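PDB 2V2G: peroxiredoxin 6 from Arenicola marina, which probably reduces hydrogen peroxide and organic hydroperoxides to water and alcohols as a thiol-specific peroxidase of the peroxiredoxin family. Local coordinates for residues 40-50 with 76-87. The protein carries 1 engineered substitution. Sequence-based numbering, arbitrary orientation.
Sequences DFTPVSTTELG and DHKEWSEDVKCL. Engineered in segment 40-50: Ser45 (natural residue Cys). With BEZ (benzoic acid), chain E.
Trp80 lies with one indole face against the loop at Asp40 and Phe41 and wedges against the first turns of helix 43-50, the helix that in this thioredoxin-fold peroxiredoxin carries the peroxidatic position, here the engineered Ser45. The packing is tightest around the indole. Asp40 CA sits over one face, 3.9 Å from the centroid of the six-membered ring, while Val84 CG2 backs the other. With CG anti to the backbone N (chi1 179°), the ring reaches across to the active-site helix, and Leu49 CD2 meets it at CZ3, 3.5 Å away. Where the helices cross at -65°, Thr46 is a knob among Trp80, Asp83, Val84 and Leu87, and Val84 CG1 approaches Gly50 N to 3.5 Å.

Trp80 CB lies over the Phe41 face, the indole edge turned toward it, planes 60° apart; Lys210 of the second subunit adds a cation-pi contact. The solvent side begins at the ring's outer edge, where exposed Glu79 brings OE1 within 3.5 Å of Phe41 CZ. Benzoic acid occupies the pocket at the helix start, held by Val44 N, Ser45 N and Arg128. Trp80 NE1 donates in its ring plane to Thr46 OG1 at 3.0 Å, and that hydroxyl in turn donates a hydrogen bond to Thr42 O, 2.7 Å from OG1.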
ATOM      1  N   ASP A  40      16.798 -11.769  -6.684  1.00 25.28           N
ATOM      2  CA  ASP A  40      17.609 -11.194  -7.767  1.00 24.46           C
ATOM      3  C   ASP A  40      17.450 -12.018  -9.008  1.00 25.12           C
ATOM      4  O   ASP A  40      17.091 -13.199  -8.933  1.00 25.73           O
ATOM      5  CB  ASP A  40      19.101 -11.113  -7.387  1.00 25.47           C
ATOM      6  CG  ASP A  40      19.362 -10.214  -6.204  1.00 24.40           C
ATOM      7  OD1 ASP A  40      18.387  -9.672  -5.598  1.00 26.49           O
ATOM      8  OD2 ASP A  40      20.577 -10.111  -5.854  1.00 26.19           O
ATOM      9  N   PHE A  41      17.737 -11.412 -10.168  1.00 24.54           N
ATOM     10  CA  PHE A  41      17.665 -12.114 -11.442  1.00 24.15           C
ATOM     11  C   PHE A  41      16.246 -12.663 -11.724  1.00 23.58           C
ATOM     12  O   PHE A  41      16.086 -13.802 -12.235  1.00 23.87           O
ATOM     13  CB  PHE A  41      18.710 -13.266 -11.586  1.00 25.07           C
ATOM     14  CG  PHE A  41      20.168 -12.883 -11.305  1.00 24.90           C
ATOM     15  CD1 PHE A  41      20.904 -12.086 -12.189  1.00 23.64           C
ATOM     16  CD2 PHE A  41      20.810 -13.339 -10.162  1.00 26.84           C
ATOM     17  CE1 PHE A  41      22.226 -11.750 -11.936  1.00 25.80           C
ATOM     18  CE2 PHE A  41      22.131 -13.014  -9.912  1.00 25.82           C
ATOM     19  CZ  PHE A  41      22.850 -12.215 -10.813  1.00 24.79           C
ATOM     20  N   THR A  42      15.244 -11.886 -11.347  1.00 24.47           N
ATOM     21  CA  THR A  42      13.876 -12.165 -11.735  1.00 25.99           C
ATOM     22  C   THR A  42      13.271 -10.922 -12.369  1.00 25.73           C
ATOM     23  O   THR A  42      13.713  -9.785 -12.077  1.00 25.86           O
ATOM     24  CB  THR A  42      13.072 -12.666 -10.547  1.00 27.09           C
ATOM     25  OG1 THR A  42      13.030 -11.618  -9.569  1.00 27.40           O
ATOM     26  CG2 THR A  42      13.672 -13.949 -10.008  1.00 29.09           C
ATOM     27  N   PRO A  43      12.307 -11.133 -13.304  1.00 26.71           N
ATOM     28  CA  PRO A  43      11.917 -10.069 -14.266  1.00 25.46           C
ATOM     29  C   PRO A  43      11.182  -8.882 -13.658  1.00 24.46           C
ATOM     30  O   PRO A  43      11.554  -7.726 -13.886  1.00 24.57           O
ATOM     31  CB  PRO A  43      11.083 -10.819 -15.330  1.00 24.87           C
ATOM     32  CG  PRO A  43      10.625 -12.066 -14.649  1.00 26.40           C
ATOM     33  CD  PRO A  43      11.719 -12.446 -13.668  1.00 26.57           C
ATOM     34  N   VAL A  44      10.083  -9.115 -12.945  1.00 22.77           N
ATOM     35  CA  VAL A  44       9.359  -7.954 -12.320  1.00 23.20           C
ATOM     36  C   VAL A  44      10.270  -7.146 -11.405  1.00 23.23           C
ATOM     37  O   VAL A  44      10.253  -5.939 -11.435  1.00 23.53           O
ATOM     38  CB  VAL A  44       8.039  -8.390 -11.593  1.00 23.24           C
ATOM     39  CG1 VAL A  44       7.458  -7.242 -10.700  1.00 24.56           C
ATOM     40  CG2 VAL A  44       7.024  -8.910 -12.683  1.00 25.12           C
ATOM     41  N   SER A  45      11.042  -7.867 -10.596  1.00 22.68           N
ATOM     42  CA  SER A  45      11.985  -7.248  -9.660  1.00 23.59           C
ATOM     43  C   SER A  45      12.947  -6.335 -10.411  1.00 23.19           C
ATOM     44  O   SER A  45      13.262  -5.217  -9.928  1.00 24.14           O
ATOM     45  CB  SER A  45      12.767  -8.268  -8.891  1.00 24.79           C
ATOM     46  OG  SER A  45      11.921  -9.016  -8.018  1.00 23.95           O
ATOM     47  N   THR A  46      13.360  -6.773 -11.579  1.00 22.45           N
ATOM     48  CA  THR A  46      14.290  -5.970 -12.416  1.00 23.30           C
ATOM     49  C   THR A  46      13.590  -4.713 -12.893  1.00 23.56           C
ATOM     50  O   THR A  46      14.132  -3.592 -12.807  1.00 22.89           O
ATOM     51  CB  THR A  46      14.897  -6.777 -13.583  1.00 23.95           C
ATOM     52  OG1 THR A  46      15.453  -7.988 -13.108  1.00 22.96           O
ATOM     53  CG2 THR A  46      16.086  -6.019 -14.312  1.00 22.61           C
ATOM     54  N   THR A  47      12.358  -4.853 -13.409  1.00 23.19           N
ATOM     55  CA  THR A  47      11.586  -3.647 -13.782  1.00 23.14           C
ATOM     56  C   THR A  47      11.388  -2.652 -12.625  1.00 23.28           C
ATOM     57  O   THR A  47      11.379  -1.440 -12.827  1.00 23.76           O
ATOM     58  CB  THR A  47      10.190  -3.990 -14.420  1.00 24.07           C
ATOM     59  OG1 THR A  47       9.265  -4.446 -13.431  1.00 25.38           O
ATOM     60  CG2 THR A  47      10.368  -5.044 -15.539  1.00 22.48           C
ATOM     61  N   GLU A  48      11.173  -3.172 -11.399  1.00 23.30           N
ATOM     62  CA  GLU A  48      10.941  -2.325 -10.233  1.00 23.28           C
ATOM     63  C   GLU A  48      12.176  -1.550  -9.781  1.00 22.75           C
ATOM     64  O   GLU A  48      12.125  -0.293  -9.655  1.00 23.67           O
ATOM     65  CB  GLU A  48      10.416  -3.154  -9.079  1.00 24.11           C
ATOM     66  CG  GLU A  48       9.006  -3.596  -9.287  1.00 23.84           C
ATOM     67  CD  GLU A  48       8.520  -4.320  -8.034  1.00 25.78           C
ATOM     68  OE1 GLU A  48       9.307  -5.127  -7.540  1.00 25.72           O
ATOM     69  OE2 GLU A  48       7.423  -4.004  -7.532  1.00 24.70           O
ATOM     70  N   LEU A  49      13.280  -2.257  -9.582  1.00 23.35           N
ATOM     71  CA  LEU A  49      14.530  -1.559  -9.198  1.00 23.04           C
ATOM     72  C   LEU A  49      14.975  -0.635 -10.325  1.00 22.68           C
ATOM     73  O   LEU A  49      15.517   0.435 -10.076  1.00 25.15           O
ATOM     74  CB  LEU A  49      15.617  -2.546  -8.740  1.00 23.95           C
ATOM     75  CG  LEU A  49      15.494  -2.943  -7.266  1.00 22.82           C
ATOM     76  CD1 LEU A  49      14.259  -3.727  -6.915  1.00 26.71           C
ATOM     77  CD2 LEU A  49      16.752  -3.721  -6.828  1.00 25.07           C
ATOM     78  N   GLY A  50      14.712  -0.984 -11.575  1.00 22.57           N
ATOM     79  CA  GLY A  50      15.047  -0.079 -12.674  1.00 22.60           C
ATOM     80  C   GLY A  50      14.212   1.177 -12.690  1.00 21.32           C
ATOM     81  O   GLY A  50      14.686   2.285 -12.970  1.00 23.69           O
ATOM     82  N   ASP A  76      25.599 -11.588  -5.624  1.00 24.07           N
ATOM     83  CA  ASP A  76      24.467 -11.614  -6.548  1.00 24.87           C
ATOM     84  C   ASP A  76      23.817 -10.222  -6.754  1.00 24.29           C
ATOM     85  O   ASP A  76      23.449  -9.823  -7.872  1.00 23.01           O
ATOM     86  CB  ASP A  76      23.417 -12.596  -6.026  1.00 25.19           C
ATOM     87  CG  ASP A  76      23.728 -14.022  -6.389  1.00 27.10           C
ATOM     88  OD1 ASP A  76      24.766 -14.262  -7.004  1.00 29.21           O
ATOM     89  OD2 ASP A  76      22.940 -14.911  -6.006  1.00 31.65           O
ATOM     90  N   HIS A  77      23.695  -9.454  -5.682  1.00 24.05           N
ATOM     91  CA  HIS A  77      23.200  -8.087  -5.809  1.00 24.55           C
ATOM     92  C   HIS A  77      24.085  -7.265  -6.722  1.00 22.79           C
ATOM     93  O   HIS A  77      23.593  -6.551  -7.584  1.00 22.64           O
ATOM     94  CB  HIS A  77      23.147  -7.397  -4.461  1.00 23.84           C
ATOM     95  CG  HIS A  77      22.115  -7.942  -3.531  1.00 27.13           C
ATOM     96  ND1 HIS A  77      22.141  -7.712  -2.172  1.00 27.37           N
ATOM     97  CD2 HIS A  77      20.990  -8.656  -3.770  1.00 25.04           C
ATOM     98  CE1 HIS A  77      21.062  -8.258  -1.625  1.00 25.21           C
ATOM     99  NE2 HIS A  77      20.367  -8.863  -2.565  1.00 30.08           N
ATOM    100  N   LYS A  78      25.393  -7.364  -6.541  1.00 24.40           N
ATOM    101  CA  LYS A  78      26.316  -6.588  -7.376  1.00 25.89           C
ATOM    102  C   LYS A  78      26.217  -6.976  -8.850  1.00 24.92           C
ATOM    103  O   LYS A  78      26.130  -6.103  -9.714  1.00 26.23           O
ATOM    104  CB  LYS A  78      27.748  -6.649  -6.829  1.00 26.55           C
ATOM    105  CG  LYS A  78      27.941  -5.646  -5.663  1.00 29.57           C
ATOM    106  CD  LYS A  78      29.368  -5.597  -5.091  1.00 29.81           C
ATOM    107  CE  LYS A  78      29.398  -5.043  -3.638  1.00 31.35           C
ATOM    108  NZ  LYS A  78      30.779  -5.236  -3.097  1.00 34.40           N
ATOM    109  N   GLU A  79      26.159  -8.273  -9.134  1.00 25.26           N
ATOM    110  CA  GLU A  79      26.059  -8.741 -10.508  1.00 24.83           C
ATOM    111  C   GLU A  79      24.714  -8.365 -11.122  1.00 23.95           C
ATOM    112  O   GLU A  79      24.628  -7.827 -12.221  1.00 25.05           O
ATOM    113  CB  GLU A  79      26.203 -10.244 -10.586  1.00 24.10           C
ATOM    114  CG  GLU A  79      26.237 -10.745 -12.029  1.00 26.29           C
ATOM    115  CD  GLU A  79      26.331 -12.261 -12.164  1.00 27.99           C
ATOM    116  OE1 GLU A  79      26.301 -12.973 -11.139  1.00 31.84           O
ATOM    117  OE2 GLU A  79      26.408 -12.733 -13.325  1.00 34.96           O
ATOM    118  N   TRP A  80      23.657  -8.654 -10.396  1.00 23.51           N
ATOM    119  CA  TRP A  80      22.333  -8.321 -10.896  1.00 23.39           C
ATOM    120  C   TRP A  80      22.111  -6.821 -11.078  1.00 23.04           C
ATOM    121  O   TRP A  80      21.340  -6.417 -11.939  1.00 23.58           O
ATOM    122  CB  TRP A  80      21.285  -8.921  -9.970  1.00 23.35           C
ATOM    123  CG  TRP A  80      19.877  -8.627 -10.374  1.00 23.43           C
ATOM    124  CD1 TRP A  80      19.283  -8.878 -11.581  1.00 23.04           C
ATOM    125  CD2 TRP A  80      18.889  -8.024  -9.557  1.00 23.73           C
ATOM    126  NE1 TRP A  80      17.967  -8.502 -11.535  1.00 23.24           N
ATOM    127  CE2 TRP A  80      17.698  -7.961 -10.309  1.00 22.53           C
ATOM    128  CE3 TRP A  80      18.882  -7.539  -8.245  1.00 24.15           C
ATOM    129  CZ2 TRP A  80      16.507  -7.430  -9.792  1.00 24.08           C
ATOM    130  CZ3 TRP A  80      17.684  -7.003  -7.730  1.00 25.10           C
ATOM    131  CH2 TRP A  80      16.528  -6.937  -8.517  1.00 23.25           C
ATOM    132  N   SER A  81      22.759  -5.997 -10.268  1.00 22.84           N
ATOM    133  CA  SER A  81      22.608  -4.573 -10.379  1.00 23.99           C
ATOM    134  C   SER A  81      22.967  -4.074 -11.822  1.00 22.82           C
ATOM    135  O   SER A  81      22.389  -3.117 -12.298  1.00 23.29           O
ATOM    136  CB  SER A  81      23.432  -3.825  -9.326  1.00 23.84           C
ATOM    137  OG  SER A  81      22.910  -3.949  -8.023  1.00 28.23           O
ATOM    138  N   GLU A  82      23.892  -4.762 -12.512  1.00 23.37           N
ATOM    139  CA  GLU A  82      24.223  -4.408 -13.907  1.00 24.26           C
ATOM    140  C   GLU A  82      23.032  -4.633 -14.849  1.00 24.35           C
ATOM    141  O   GLU A  82      22.841  -3.875 -15.812  1.00 25.52           O
ATOM    142  CB  GLU A  82      25.431  -5.206 -14.385  1.00 24.09           C
ATOM    143  CG  GLU A  82      26.743  -4.862 -13.660  1.00 26.69           C
ATOM    144  CD  GLU A  82      27.001  -3.334 -13.541  1.00 31.67           C
ATOM    145  OE1 GLU A  82      27.037  -2.656 -14.583  1.00 32.18           O
ATOM    146  OE2 GLU A  82      27.163  -2.803 -12.418  1.00 34.72           O
ATOM    147  N   ASP A  83      22.242  -5.664 -14.584  1.00 23.56           N
ATOM    148  CA  ASP A  83      21.019  -5.930 -15.335  1.00 24.98           C
ATOM    149  C   ASP A  83      19.979  -4.844 -15.021  1.00 25.03           C
ATOM    150  O   ASP A  83      19.285  -4.352 -15.923  1.00 25.01           O
ATOM    151  CB  ASP A  83      20.437  -7.309 -14.996  1.00 24.75           C
ATOM    152  CG  ASP A  83      21.274  -8.498 -15.505  1.00 25.35           C
ATOM    153  OD1 ASP A  83      22.325  -8.345 -16.205  1.00 25.20           O
ATOM    154  OD2 ASP A  83      20.836  -9.622 -15.162  1.00 27.81           O
ATOM    155  N   VAL A  84      19.877  -4.465 -13.741  1.00 24.62           N
ATOM    156  CA  VAL A  84      18.950  -3.400 -13.328  1.00 24.40           C
ATOM    157  C   VAL A  84      19.269  -2.062 -14.027  1.00 24.91           C
ATOM    158  O   VAL A  84      18.391  -1.383 -14.542  1.00 24.80           O
ATOM    159  CB  VAL A  84      18.946  -3.212 -11.785  1.00 24.14           C
ATOM    160  CG1 VAL A  84      18.073  -2.051 -11.383  1.00 25.92           C
ATOM    161  CG2 VAL A  84      18.435  -4.465 -11.090  1.00 23.39           C
ATOM    162  N   LYS A  85      20.540  -1.679 -14.019  1.00 24.87           N
ATOM    163  CA  LYS A  85      20.955  -0.449 -14.702  1.00 25.73           C
ATOM    164  C   LYS A  85      20.545  -0.505 -16.167  1.00 26.57           C
ATOM    165  O   LYS A  85      20.011   0.451 -16.699  1.00 26.18           O
ATOM    166  CB  LYS A  85      22.479  -0.286 -14.614  1.00 26.35           C
ATOM    167  CG  LYS A  85      23.008  -0.020 -13.246  1.00 26.50           C
ATOM    168  CD  LYS A  85      24.494  -0.053 -13.233  1.00 26.97           C
ATOM    169  CE  LYS A  85      24.994   0.152 -11.859  1.00 29.33           C
ATOM    170  NZ  LYS A  85      26.463   0.075 -11.811  1.00 29.74           N
ATOM    171  N   CYS A  86      20.793  -1.639 -16.813  1.00 27.61           N
ATOM    172  CA  CYS A  86      20.475  -1.793 -18.224  1.00 28.04           C
ATOM    173  C   CYS A  86      18.995  -1.485 -18.516  1.00 27.69           C
ATOM    174  O   CYS A  86      18.661  -0.678 -19.382  1.00 26.72           O
ATOM    175  CB  CYS A  86      20.798  -3.228 -18.620  1.00 28.68           C
ATOM    176  SG  CYS A  86      20.510  -3.586 -20.339  1.00 34.83           S
ATOM    177  N   LEU A  87      18.130  -2.155 -17.779  1.00 26.87           N
ATOM    178  CA  LEU A  87      16.721  -2.050 -17.957  1.00 28.25           C
ATOM    179  C   LEU A  87      16.244  -0.627 -17.617  1.00 27.41           C
ATOM    180  O   LEU A  87      15.267  -0.130 -18.180  1.00 28.93           O
ATOM    181  CB  LEU A  87      16.030  -3.108 -17.089  1.00 29.91           C
ATOM    182  CG  LEU A  87      14.859  -3.968 -17.618  1.00 34.70           C
ATOM    183  CD1 LEU A  87      13.762  -3.960 -16.634  1.00 36.39           C
ATOM    184  CD2 LEU A  87      14.335  -3.560 -19.006  1.00 32.71           C
TER
HETATM  185  C   BEZ E1222       9.580 -11.621 -10.650  1.00 26.04           C
HETATM  186  O1  BEZ E1222       9.139 -11.760 -11.878  1.00 25.23           O
HETATM  187  O2  BEZ E1222      10.297 -10.661 -10.133  1.00 19.05           O
HETATM  188  C1  BEZ E1222       9.190 -12.797  -9.833  1.00 27.89           C
HETATM  189  C2  BEZ E1222       9.919 -13.120  -8.704  1.00 28.83           C
HETATM  190  C3  BEZ E1222       9.555 -14.216  -7.972  1.00 29.04           C
HETATM  191  C4  BEZ E1222       8.501 -15.021  -8.407  1.00 29.46           C
HETATM  192  C5  BEZ E1222       7.736 -14.692  -9.534  1.00 31.69           C
HETATM  193  C6  BEZ E1222       8.095 -13.567 -10.269  1.00 29.12           C